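Local atomic coordinates of 2-oxoadipate dioxygenase/decarboxylase (Pseudomonas putida, PDB entry 6W1G), a protein that catalyses the iron(II)-dependent decarboxylation and hydroxylation of 2-oxoadipate to D-2-hydroxyglutarate in a pathway of D-lysine catabolism. Residues H117-S120 with L121-S124; L348-M351 with R352-G355; D439-A442 with L443-Q446; Q446-R449 with R450-A454. One frame throughout, in Å; residues are numbered along the deposited sequence.

Interaction 1. Residues H117-S120 with L121-S124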
# COMPACT_ATOMS: atom_id res chain seq x y z
N HIS A 117 7.22 6.53 10.03
CA HIS A 117 7.85 7.83 10.17
C HIS A 117 8.41 8.20 8.80
O HIS A 117 8.99 7.32 8.13
CB HIS A 117 8.95 7.73 11.20
CG HIS A 117 9.63 8.99 11.54
ND1 HIS A 117 10.51 9.62 10.68
CD2 HIS A 117 9.68 9.68 12.70
CE1 HIS A 117 11.06 10.65 11.31
NE2 HIS A 117 10.57 10.70 12.54
N GLU A 118 8.29 9.46 8.42
CA GLU A 118 8.76 9.90 7.11
C GLU A 118 10.21 9.57 6.82
O GLU A 118 10.54 9.31 5.66
CB GLU A 118 8.53 11.40 6.92
CG GLU A 118 9.18 12.31 7.97
CD GLU A 118 8.40 12.45 9.28
OE1 GLU A 118 7.34 11.86 9.46
OE2 GLU A 118 8.90 13.15 10.19
N GLN A 119 11.09 9.59 7.81
CA GLN A 119 12.49 9.28 7.51
C GLN A 119 12.65 7.79 7.22
O GLN A 119 13.43 7.40 6.36
CB GLN A 119 13.40 9.70 8.64
CG GLN A 119 14.90 9.38 8.38
CD GLN A 119 15.42 9.82 6.99
OE1 GLN A 119 15.10 10.91 6.51
NE2 GLN A 119 16.23 8.95 6.35
N SER A 120 11.95 6.95 7.95
CA SER A 120 11.96 5.51 7.67
C SER A 120 11.39 5.24 6.28
O SER A 120 11.95 4.45 5.51
CB SER A 120 11.15 4.75 8.69
OG SER A 120 11.47 5.10 10.01
N LEU A 121 10.24 5.87 5.98
CA LEU A 121 9.57 5.71 4.70
C LEU A 121 10.49 6.16 3.57
O LEU A 121 10.43 5.61 2.46
CB LEU A 121 8.27 6.49 4.72
CG LEU A 121 7.23 5.92 5.65
CD1 LEU A 121 6.15 6.91 6.05
CD2 LEU A 121 6.58 4.71 5.01
N HIS A 122 11.31 7.16 3.83
CA HIS A 122 12.25 7.63 2.83
C HIS A 122 13.23 6.57 2.45
O HIS A 122 13.59 6.42 1.28
CB HIS A 122 12.93 8.86 3.39
CG HIS A 122 13.94 9.46 2.48
ND1 HIS A 122 13.59 10.28 1.43
CD2 HIS A 122 15.28 9.31 2.44
CE1 HIS A 122 14.68 10.67 0.82
NE2 HIS A 122 15.72 10.06 1.36
N VAL A 123 13.75 5.85 3.45
CA VAL A 123 14.69 4.75 3.18
C VAL A 123 13.98 3.61 2.43
O VAL A 123 14.53 3.06 1.46
CB VAL A 123 15.34 4.25 4.47
CG1 VAL A 123 16.24 3.02 4.18
CG2 VAL A 123 16.13 5.38 5.11
N SER A 124 12.77 3.28 2.83
CA SER A 124 11.95 2.33 2.08
C SER A 124 10.49 2.48 2.44
O SER A 124 10.13 2.26 3.62
CB SER A 124 12.34 0.88 2.33
OG SER A 124 11.42 0.02 1.64

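Interaction 2. Residues L348-M351 with R352-G355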
# COMPACT_ATOMS: atom_id res chain seq x y z
N LEU A 348 -3.85 23.49 -4.11
CA LEU A 348 -3.14 23.06 -2.90
C LEU A 348 -3.35 24.03 -1.75
O LEU A 348 -3.52 23.60 -0.60
CB LEU A 348 -1.64 22.95 -3.14
CG LEU A 348 -1.01 21.65 -3.61
CD1 LEU A 348 0.50 21.77 -3.53
CD2 LEU A 348 -1.51 20.49 -2.78
N ALA A 349 -3.34 25.34 -2.03
CA ALA A 349 -3.59 26.30 -0.97
C ALA A 349 -4.94 26.08 -0.29
O ALA A 349 -5.06 26.26 0.94
CB ALA A 349 -3.42 27.72 -1.49
N GLN A 350 -5.99 25.82 -1.07
CA GLN A 350 -7.32 25.59 -0.48
C GLN A 350 -7.38 24.26 0.24
O GLN A 350 -8.06 24.14 1.25
CB GLN A 350 -8.38 25.67 -1.56
CG GLN A 350 -8.68 27.07 -1.99
CD GLN A 350 -9.41 27.91 -0.96
OE1 GLN A 350 -9.94 27.45 0.05
NE2 GLN A 350 -9.50 29.18 -1.24
N MET A 351 -6.73 23.23 -0.30
CA MET A 351 -6.68 21.98 0.42
C MET A 351 -6.05 22.15 1.79
O MET A 351 -6.46 21.52 2.77
CB MET A 351 -5.86 20.95 -0.39
CG MET A 351 -6.52 20.49 -1.69
SD MET A 351 -5.46 19.67 -2.87
CE MET A 351 -4.99 18.18 -2.02
N ARG A 352 -5.03 23.01 1.87
CA ARG A 352 -4.42 23.34 3.14
C ARG A 352 -5.34 24.17 4.02
O ARG A 352 -5.56 23.83 5.19
CB ARG A 352 -3.10 24.04 2.86
CG ARG A 352 -2.40 24.44 4.12
CD ARG A 352 -1.04 25.17 3.84
NE ARG A 352 -0.73 25.89 5.09
CZ ARG A 352 -0.97 27.15 5.38
NH1 ARG A 352 -1.48 28.07 4.54
NH2 ARG A 352 -0.60 27.59 6.58
N GLU A 353 -5.85 25.29 3.51
CA GLU A 353 -6.62 26.20 4.35
C GLU A 353 -7.91 25.57 4.85
O GLU A 353 -8.32 25.83 5.99
CB GLU A 353 -6.92 27.49 3.58
CG GLU A 353 -7.42 28.60 4.42
CD GLU A 353 -7.51 29.86 3.63
OE1 GLU A 353 -6.50 30.59 3.54
OE2 GLU A 353 -8.60 30.13 3.08
N GLN A 354 -8.55 24.73 4.03
CA GLN A 354 -9.76 24.03 4.42
C GLN A 354 -9.48 22.77 5.23
O GLN A 354 -10.43 22.09 5.63
CB GLN A 354 -10.59 23.72 3.19
CG GLN A 354 -11.14 24.93 2.51
CD GLN A 354 -12.00 24.55 1.30
OE1 GLN A 354 -12.80 23.63 1.36
NE2 GLN A 354 -11.83 25.26 0.23
N GLY A 355 -8.22 22.44 5.48
CA GLY A 355 -7.91 21.31 6.34
C GLY A 355 -8.33 19.98 5.75
O GLY A 355 -8.78 19.10 6.49
O HOH W 1 -3.06 27.84 2.16
O HOH W 2 -10.47 28.30 2.64

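Interaction 3. Residues D439-A442 with L443-Q446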
# COMPACT_ATOMS: atom_id res chain seq x y z
N ASP A 439 -3.42 3.94 13.90
CA ASP A 439 -4.31 4.88 13.22
C ASP A 439 -3.47 5.71 12.26
O ASP A 439 -2.68 6.58 12.69
CB ASP A 439 -4.98 5.76 14.27
CG ASP A 439 -5.84 6.87 13.69
OD1 ASP A 439 -5.98 7.03 12.46
OD2 ASP A 439 -6.41 7.61 14.53
N GLU A 440 -3.67 5.48 10.96
CA GLU A 440 -2.88 6.19 9.96
C GLU A 440 -3.07 7.69 10.03
O GLU A 440 -2.13 8.42 9.75
CB GLU A 440 -3.17 5.67 8.55
CG GLU A 440 -4.57 5.87 7.99
CD GLU A 440 -5.57 4.81 8.42
OE1 GLU A 440 -5.31 4.08 9.40
OE2 GLU A 440 -6.62 4.69 7.75
N LEU A 441 -4.29 8.16 10.34
CA LEU A 441 -4.49 9.61 10.40
C LEU A 441 -3.66 10.26 11.51
O LEU A 441 -3.14 11.36 11.35
CB LEU A 441 -5.97 9.92 10.53
CG LEU A 441 -6.80 9.24 9.43
CD1 LEU A 441 -8.26 9.63 9.50
CD2 LEU A 441 -6.29 9.48 8.00
N ALA A 442 -3.56 9.59 12.66
CA ALA A 442 -2.70 10.09 13.73
C ALA A 442 -1.24 10.12 13.30
O ALA A 442 -0.51 11.08 13.61
CB ALA A 442 -2.88 9.24 14.99
N LEU A 443 -0.81 9.10 12.54
CA LEU A 443 0.56 9.06 12.05
C LEU A 443 0.81 10.21 11.07
O LEU A 443 1.88 10.83 11.09
CB LEU A 443 0.82 7.72 11.37
CG LEU A 443 0.84 6.50 12.29
CD1 LEU A 443 0.96 5.25 11.45
CD2 LEU A 443 1.95 6.62 13.27
N TYR A 444 -0.14 10.51 10.19
CA TYR A 444 0.03 11.61 9.26
C TYR A 444 0.09 12.94 9.99
O TYR A 444 0.91 13.81 9.67
CB TYR A 444 -1.09 11.64 8.22
CG TYR A 444 -1.11 10.47 7.27
CD1 TYR A 444 0.04 10.01 6.66
CD2 TYR A 444 -2.30 9.85 6.97
CE1 TYR A 444 0.02 8.92 5.80
CE2 TYR A 444 -2.31 8.76 6.08
CZ TYR A 444 -1.16 8.31 5.53
OH TYR A 444 -1.13 7.26 4.61
N ALA A 445 -0.77 13.12 11.00
CA ALA A 445 -0.73 14.35 11.78
C ALA A 445 0.63 14.53 12.43
O ALA A 445 1.13 15.66 12.52
CB ALA A 445 -1.86 14.36 12.82
N GLN A 446 1.21 13.45 12.91
CA GLN A 446 2.54 13.51 13.51
C GLN A 446 3.61 13.90 12.51
O GLN A 446 4.51 14.69 12.82
CB GLN A 446 2.91 12.19 14.20
CG GLN A 446 2.11 11.91 15.42
CD GLN A 446 2.49 10.62 16.10
OE1 GLN A 446 2.66 9.60 15.47
NE2 GLN A 446 2.65 10.67 17.40

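Interaction 4. Residues Q446-R449 with R450-A454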
# COMPACT_ATOMS: atom_id res chain seq x y z
N GLN A 446 1.21 13.45 12.91
CA GLN A 446 2.54 13.51 13.51
C GLN A 446 3.61 13.90 12.51
O GLN A 446 4.51 14.69 12.82
CB GLN A 446 2.91 12.19 14.20
CG GLN A 446 2.11 11.91 15.42
CD GLN A 446 2.49 10.62 16.10
OE1 GLN A 446 2.66 9.60 15.47
NE2 GLN A 446 2.65 10.67 17.40
N SER A 447 3.55 13.37 11.31
CA SER A 447 4.49 13.76 10.24
C SER A 447 4.40 15.25 9.94
O SER A 447 5.43 15.95 9.80
CB SER A 447 4.18 13.04 8.92
OG SER A 447 4.47 11.66 8.86
N GLU A 448 3.17 15.76 9.81
CA GLU A 448 2.99 17.18 9.56
C GLU A 448 3.59 18.00 10.69
O GLU A 448 4.35 18.97 10.45
CB GLU A 448 1.49 17.43 9.40
CG GLU A 448 1.08 18.85 9.17
CD GLU A 448 -0.43 18.95 8.94
OE1 GLU A 448 -1.17 18.74 9.90
OE2 GLU A 448 -0.88 19.17 7.80
N ARG A 449 3.31 17.63 11.93
CA ARG A 449 3.83 18.36 13.07
C ARG A 449 5.35 18.34 13.12
O ARG A 449 5.97 19.37 13.42
CB ARG A 449 3.23 17.78 14.35
CG ARG A 449 3.69 18.43 15.62
CD ARG A 449 2.64 18.30 16.77
NE ARG A 449 2.00 17.01 16.87
CZ ARG A 449 2.04 16.21 17.94
NH1 ARG A 449 2.71 16.54 19.04
NH2 ARG A 449 1.40 15.07 17.88
N ARG A 450 5.96 17.18 12.88
CA ARG A 450 7.42 17.13 12.90
C ARG A 450 7.99 18.06 11.85
O ARG A 450 9.02 18.70 12.07
CB ARG A 450 7.90 15.70 12.65
CG ARG A 450 7.72 14.80 13.89
CD ARG A 450 8.51 13.49 13.75
NE ARG A 450 7.88 12.69 12.71
CZ ARG A 450 6.93 11.75 12.91
NH1 ARG A 450 6.53 11.39 14.10
NH2 ARG A 450 6.38 11.19 11.90
N SER A 451 7.34 18.16 10.67
CA SER A 451 7.89 19.05 9.65
C SER A 451 7.84 20.50 10.11
O SER A 451 8.79 21.27 9.86
CB SER A 451 7.18 18.88 8.29
OG SER A 451 5.92 19.52 8.21
N LEU A 452 6.76 20.89 10.77
CA LEU A 452 6.65 22.27 11.22
C LEU A 452 7.69 22.57 12.30
O LEU A 452 8.27 23.65 12.33
CB LEU A 452 5.22 22.53 11.72
CG LEU A 452 4.19 22.70 10.63
CD1 LEU A 452 2.81 22.43 11.16
CD2 LEU A 452 4.28 24.07 10.01
N GLN A 453 7.92 21.62 13.18
CA GLN A 453 8.93 21.82 14.23
C GLN A 453 10.31 21.94 13.62
O GLN A 453 11.11 22.78 14.05
CB GLN A 453 8.87 20.66 15.20
CG GLN A 453 7.61 20.67 16.00
CD GLN A 453 7.55 19.55 16.98
OE1 GLN A 453 8.32 18.58 16.89
NE2 GLN A 453 6.66 19.66 17.95
N ALA A 454 10.63 21.11 12.64
CA ALA A 454 11.93 21.18 11.99
C ALA A 454 12.09 22.50 11.24
O ALA A 454 13.18 23.09 11.22
CB ALA A 454 12.11 19.98 11.05
O HOH W 3 4.94 8.96 14.32
O HOH W 4 4.32 18.24 19.92

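Interaction 1. Residues H117-S120 with L121-S124
L121 folds back over the carbonyl of H117, and this is the dense part of the first turn of helix 118-123. L121 N donates to H117 O (2.9 Å), and the same oxygen is packed from the side-chain side by L121 CG at 3.3 Å. The isobutyl group gets there because CG stands beside its own backbone N (chi1 -68°), which turns it back along the helix; beyond the turn it rests on A115 and E397. At the far end S124 N closes the helix on S120 O (3.0 Å).

The outer side is looser. Q119, with its chain bent at chi2 (48°), brings NE2 to V123 CG2 at 3.8 Å and to H122 CD2 at 4.0 Å, obliquely to the ring, the amide turned 47° from the imidazole. No bond is made there, and the backbone link beneath, V123 N to Q119 O, is weak. Q119 and V123 are both exposed, whereas L121 and S124 are buried. H122 NE2 makes a weak hydrogen bond to E63.

At the start, H117 ND1 accepts from Q119 N (2.9 Å), the donor lying in the ring plane, while E118 OE2 lies 3.4 Å above one face of the H117 ring, offset toward its rim. The other carboxylate oxygen of E118 pairs with R450 and S447. H117 is therefore a histidine N-cap, heading a short helix between strands 108-114 and 127-133, which are antiparallel neighbours in the mixed sheet of this glyoxalase-clan domain.

Interaction 2. Residues L348-M351 with R352-G355
Q350 and Q354, one turn apart, are joined twice: by the backbone bond Q354 N to Q350 O and by their side-chain amides. Followed outward, Q354 begins with CB against the carbonyl oxygen of Q350 at 3.2 Å. CG, beside the backbone N (chi1 -67°), stays close to that oxygen and also nears OE1 of Q350. CD lies 3.8 Å from Q350 OE1, and at the tip NE2 donates to OE1 over 2.9 Å. The N-H points almost straight at its acceptor (175°) and within the Q354 amide plane, but it reaches OE1 from above the carbonyl plane of Q350, with the two amides turned 69° against each other.

Q350 meets it halfway by bending at chi2, and its OE1 accepts a second hydrogen bond, from a water that also donates to E353 OE2 (2.7 Å). R352 runs the other way: its extended chain places NH1 on a water held by A349 O, while NH1 also reaches Q381, NE reaches Y361 OH and the guanidinium lies in a cation-pi contact with F391. M351 turns inward onto F359. The helix ends at G355 in a Schellman motif, with positive phi and its N bonded to R352 O.

On the surface, then, direct and water-mediated hydrogen bonds link the amides and the E353 carboxylate, whereas the arginine's charge is probably stabilised by Q381 OE1, Y361 OH, the F391 ring and the water on NH1.

Interaction 3. Residues D439-A442 with L443-Q446
The Y444 ring lies with one face over the carbonyl oxygen of E440, which comes 3.1 Å from CD2. Toward the ring's outer part, E440 CB approaches CE2 at 4.0 Å, and the carboxylate of E440 is turned almost perpendicular to the ring, 89° between the planes. L441 comes obliquely, its CD2 methyl 4.1 Å from the ring's CD2, the apolar side-chain contact of this turn. The ring is laid back over the preceding turn because CG stands beside the backbone N (chi1 -66°). Its hydroxyl is bonded to E397 N, with a weak bond to D398, while A301, L394 and R114 also touch the side chain.

Beneath the ring the E440 oxygen does double duty, since it also accepts Y444 N at 2.9 Å. L443 lies against the sheet, touching R114 and V96, with CG 3.5 Å from the D439 carbonyl oxygen that receives its amide. D439 is the N-cap of helix 440-458: OD1 accepts from L441 N (2.9 Å), though the bent geometry makes this a weak capping bond. Farther along, Q446 CG packs on A442 O at 3.3 Å, and Q446 N donates to the same oxygen.

The tyrosine hydroxyl is thereby satisfied, by the backbone N of E397 and weakly by the D398 carboxylate, while its ring rests on a carbonyl already engaged in the helix. A capping carboxylate at this helix start would also be expected to interact favourably with the helix dipole.

Interaction 4. Residues Q446-R449 with R450-A454
R450 doubles back along the preceding turn of helix 440-458, its guanidinium lying flat over the carbonyl of Q446 in an i to i+4 helix contact. Q446 O sits 3.8 Å from the plane, over its centre, and also accepts R450 N at 2.9 Å. A bend at chi3 (-69°) brings the group down: NH1 stops 3.7 Å from Q446 CB, while R450 NH2 packs 3.6 Å from S447 CA, with no hydrogen bond there. In the guanidinium plane, a water accepts from NH1 and donates to Q446 OE1 (2.6 Å). The charge itself is paired with E118, to which S447 OG, in the conformer modelled, is probably hydrogen-bonded as well, and R450 lies against H117.

R449, the other large contributor, leaves on the exposed side. Its chain runs alongside that of Q453 in the same direction, with R449 CG 4.0 Å from Q453 NE2; their flat ends are turned 82° from one another. Underneath, Q453 CG lies against R449 O, which accepts Q453 N.

The face toward strand 359-363 is served by E448, whose OE2 in the conformer modelled here accepts from F359 N, and by the buried S451, which reaches Y361 N. S451 OG occupies the position between its backbone N and carbonyl carbon (chi1 78°), and from there it donates to E448 O at 2.8 Å, the same oxygen that receives L452 N at 3.1 Å.

In the fold
Interactions 3 and 4 are adjoining stretches of helix 440-458, sharing Q446, with centres 11 Å apart. Interaction 1 meets this helix through interaction 4: E118 OE1 lies 2.7 Å from R450 NH2 in a salt bridge and 2.9 Å from S447 OG in a probable hydrogen bond. Interactions 1 and 3 do not touch, nearest atoms about 5 Å apart. Interaction 2 is separate, its nearest atoms about 7 Å from interaction 4, but strand 359-363 contacts both. The metal site of H70, H226 and E294 holds nickel: the side chains of S124 and Y444 lie about 10 and 12 Å from that of H70, and E440's about 10 Å from that of V402, which binds 2-oxoadipate.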